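PDB 4G2C: DyP2 from Amycolatopsis sp. ATCC 39116, which is a haem-containing, manganese-binding dye-decolourising peroxidase from a lignin-reactive bacterium, probably oxidising dyes and lignin-related compounds with hydrogen peroxide. Local coordinates for residues V69-F74 and E157-Q162. Sequence-based numbering, arbitrary orientation.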
loop_
_atom_site.group_PDB
_atom_site.type_symbol
_atom_site.label_atom_id
_atom_site.label_comp_id
_atom_site.label_asym_id
_atom_site.label_seq_id
_atom_site.Cartn_x
_atom_site.Cartn_y
_atom_site.Cartn_z
ATOM N N VAL A 69 -10.028 5.843 -10.594
ATOM C CA VAL A 69 -9.293 4.716 -11.172
ATOM C C VAL A 69 -10.054 4.203 -12.385
ATOM O O VAL A 69 -11.249 3.926 -12.289
ATOM C CB VAL A 69 -9.184 3.531 -10.186
ATOM C CG1 VAL A 69 -8.325 2.436 -10.770
ATOM C CG2 VAL A 69 -8.639 3.981 -8.823
ATOM N N LEU A 70 -9.363 4.064 -13.515
ATOM C CA LEU A 70 -9.981 3.618 -14.760
ATOM C C LEU A 70 -9.243 2.409 -15.313
ATOM O O LEU A 70 -8.054 2.486 -15.601
ATOM C CB LEU A 70 -9.976 4.745 -15.792
ATOM C CG LEU A 70 -10.784 6.016 -15.487
ATOM C CD1 LEU A 70 -10.580 7.039 -16.598
ATOM C CD2 LEU A 70 -12.274 5.707 -15.306
ATOM N N PHE A 71 -9.940 1.286 -15.433
ATOM C CA PHE A 71 -9.376 0.102 -16.064
ATOM C C PHE A 71 -9.814 0.060 -17.518
ATOM O O PHE A 71 -10.990 0.251 -17.821
ATOM C CB PHE A 71 -9.811 -1.158 -15.329
ATOM C CG PHE A 71 -9.472 -1.138 -13.866
ATOM C CD1 PHE A 71 -8.143 -1.156 -13.449
ATOM C CD2 PHE A 71 -10.469 -1.082 -12.912
ATOM C CE1 PHE A 71 -7.820 -1.129 -12.105
ATOM C CE2 PHE A 71 -10.153 -1.039 -11.564
ATOM C CZ PHE A 71 -8.827 -1.066 -11.157
ATOM N N LEU A 72 -8.864 -0.166 -18.415
ATOM C CA LEU A 72 -9.122 -0.044 -19.848
ATOM C C LEU A 72 -8.979 -1.379 -20.563
ATOM O O LEU A 72 -8.299 -2.291 -20.070
ATOM C CB LEU A 72 -8.150 0.955 -20.463
ATOM C CG LEU A 72 -8.043 2.330 -19.798
ATOM C CD1 LEU A 72 -7.070 3.210 -20.565
ATOM C CD2 LEU A 72 -9.405 3.009 -19.658
ATOM N N GLY A 73 -9.623 -1.481 -21.728
ATOM C CA GLY A 73 -9.443 -2.601 -22.647
ATOM C C GLY A 73 -9.033 -2.062 -24.011
ATOM O O GLY A 73 -9.593 -1.079 -24.471
ATOM N N PHE A 74 -8.043 -2.686 -24.644
ATOM C CA PHE A 74 -7.565 -2.255 -25.948
ATOM C C PHE A 74 -8.240 -3.033 -27.080
ATOM O O PHE A 74 -7.950 -4.215 -27.294
ATOM C CB PHE A 74 -6.039 -2.429 -26.050
ATOM C CG PHE A 74 -5.255 -1.545 -25.109
ATOM C CD1 PHE A 74 -5.836 -0.413 -24.545
ATOM C CD2 PHE A 74 -3.933 -1.847 -24.792
ATOM C CE1 PHE A 74 -5.117 0.412 -23.679
ATOM C CE2 PHE A 74 -3.202 -1.040 -23.932
ATOM C CZ PHE A 74 -3.794 0.098 -23.369
ATOM N N GLU A 157 -15.746 -9.065 -8.088
ATOM C CA GLU A 157 -16.676 -8.182 -8.789
ATOM C C GLU A 157 -16.481 -8.296 -10.305
ATOM O O GLU A 157 -15.386 -8.615 -10.792
ATOM C CB GLU A 157 -16.557 -6.728 -8.299
ATOM C CG GLU A 157 -16.888 -6.564 -6.803
ATOM C CD GLU A 157 -16.800 -5.128 -6.289
ATOM O OE1 GLU A 157 -16.336 -4.237 -7.027
ATOM O OE2 GLU A 157 -17.208 -4.892 -5.130
ATOM N N GLY A 158 -17.560 -8.042 -11.041
ATOM C CA GLY A 158 -17.617 -8.291 -12.470
ATOM C C GLY A 158 -16.479 -7.715 -13.290
ATOM O O GLY A 158 -15.880 -8.423 -14.099
ATOM N N HIS A 159 -16.169 -6.436 -13.088
ATOM C CA HIS A 159 -15.120 -5.802 -13.890
ATOM C C HIS A 159 -13.714 -6.394 -13.703
ATOM O O HIS A 159 -12.901 -6.327 -14.619
ATOM C CB HIS A 159 -15.128 -4.270 -13.747
ATOM C CG HIS A 159 -15.108 -3.778 -12.331
ATOM N ND1 HIS A 159 -16.075 -4.122 -11.405
ATOM C CD2 HIS A 159 -14.249 -2.950 -11.687
ATOM C CE1 HIS A 159 -15.806 -3.533 -10.252
ATOM N NE2 HIS A 159 -14.706 -2.812 -10.397
ATOM N N TYR A 160 -13.447 -7.007 -12.547
ATOM C CA TYR A 160 -12.151 -7.655 -12.298
ATOM C C TYR A 160 -12.060 -9.050 -12.916
ATOM O O TYR A 160 -10.981 -9.650 -12.968
ATOM C CB TYR A 160 -11.807 -7.690 -10.796
ATOM C CG TYR A 160 -11.687 -6.300 -10.196
ATOM C CD1 TYR A 160 -10.609 -5.483 -10.506
ATOM C CD2 TYR A 160 -12.659 -5.793 -9.349
ATOM C CE1 TYR A 160 -10.498 -4.196 -9.980
ATOM C CE2 TYR A 160 -12.553 -4.505 -8.808
ATOM C CZ TYR A 160 -11.473 -3.713 -9.139
ATOM O OH TYR A 160 -11.352 -2.437 -8.627
ATOM N N GLN A 161 -13.191 -9.556 -13.408
ATOM C CA GLN A 161 -13.207 -10.854 -14.082
ATOM C C GLN A 161 -12.862 -10.685 -15.561
ATOM O O GLN A 161 -12.565 -11.658 -16.248
ATOM C CB GLN A 161 -14.572 -11.536 -13.927
ATOM C CG GLN A 161 -14.985 -11.847 -12.475
ATOM C CD GLN A 161 -16.055 -12.935 -12.375
ATOM O OE1 GLN A 161 -16.087 -13.864 -13.181
ATOM N NE2 GLN A 161 -16.929 -12.822 -11.387
ATOM N N GLN A 162 -12.899 -9.442 -16.042
ATOM C CA GLN A 162 -12.644 -9.137 -17.455
ATOM C C GLN A 162 -11.155 -9.008 -17.720
ATOM O O GLN A 162 -10.369 -8.818 -16.798
ATOM C CB GLN A 162 -13.328 -7.827 -17.858
ATOM C CG GLN A 162 -14.740 -7.677 -17.315
ATOM C CD GLN A 162 -15.656 -8.789 -17.799
ATOM O OE1 GLN A 162 -15.843 -8.968 -19.006
ATOM N NE2 GLN A 162 -16.219 -9.551 -16.862
#
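F71 and Y160 meet ring against ring, a compact example of how one aromatic pair can join a loop to a β-sheet. Y160 turns an edge toward the face of F71 in an offset edge-to-face stack, with ring centroids 5.4 Å apart and planes at 68°. The tight spot is at the phenol end, where Y160 CE1 lies 3.5 Å from F71 CE2 and Y160 OH approaches that same carbon. The CB of F71 points toward the loop, and with CG anti to the carbonyl carbon (chi1 -56°) the ring is placed so that CE2 and CZ meet Y160. Strand 66-74 belongs to the antiparallel sheet of the DyP-type α+β barrel domain, of ferredoxin-like topology, and residues 157-162 lie in the loop leading into its neighbour, strand 166-172. F273, on strand 267-278 of the protein's other large sheet, is a second edge-to-face partner of F71. H159 packs more loosely: its CD2 comes no nearer than 4.4 Å to F71 CD2, while a face of the imidazole rests over the rim of the Y160 ring. Both H159 NE2 and Y160 OH hydrogen-bond to E199 OE2, which ties the loop to strand 193-205. A leucine in place of Y160 has neither ring nor hydroxyl, and would probably leave the F71 face without its edge-on partner and E199 with one fewer hydrogen bond. On the solvent side, where G158 and Q162 are exposed, the loop bonds to itself: Q162 NE2 reaches G158 O at 3.0 Å, on the opposite face of that carbonyl from Q161 N.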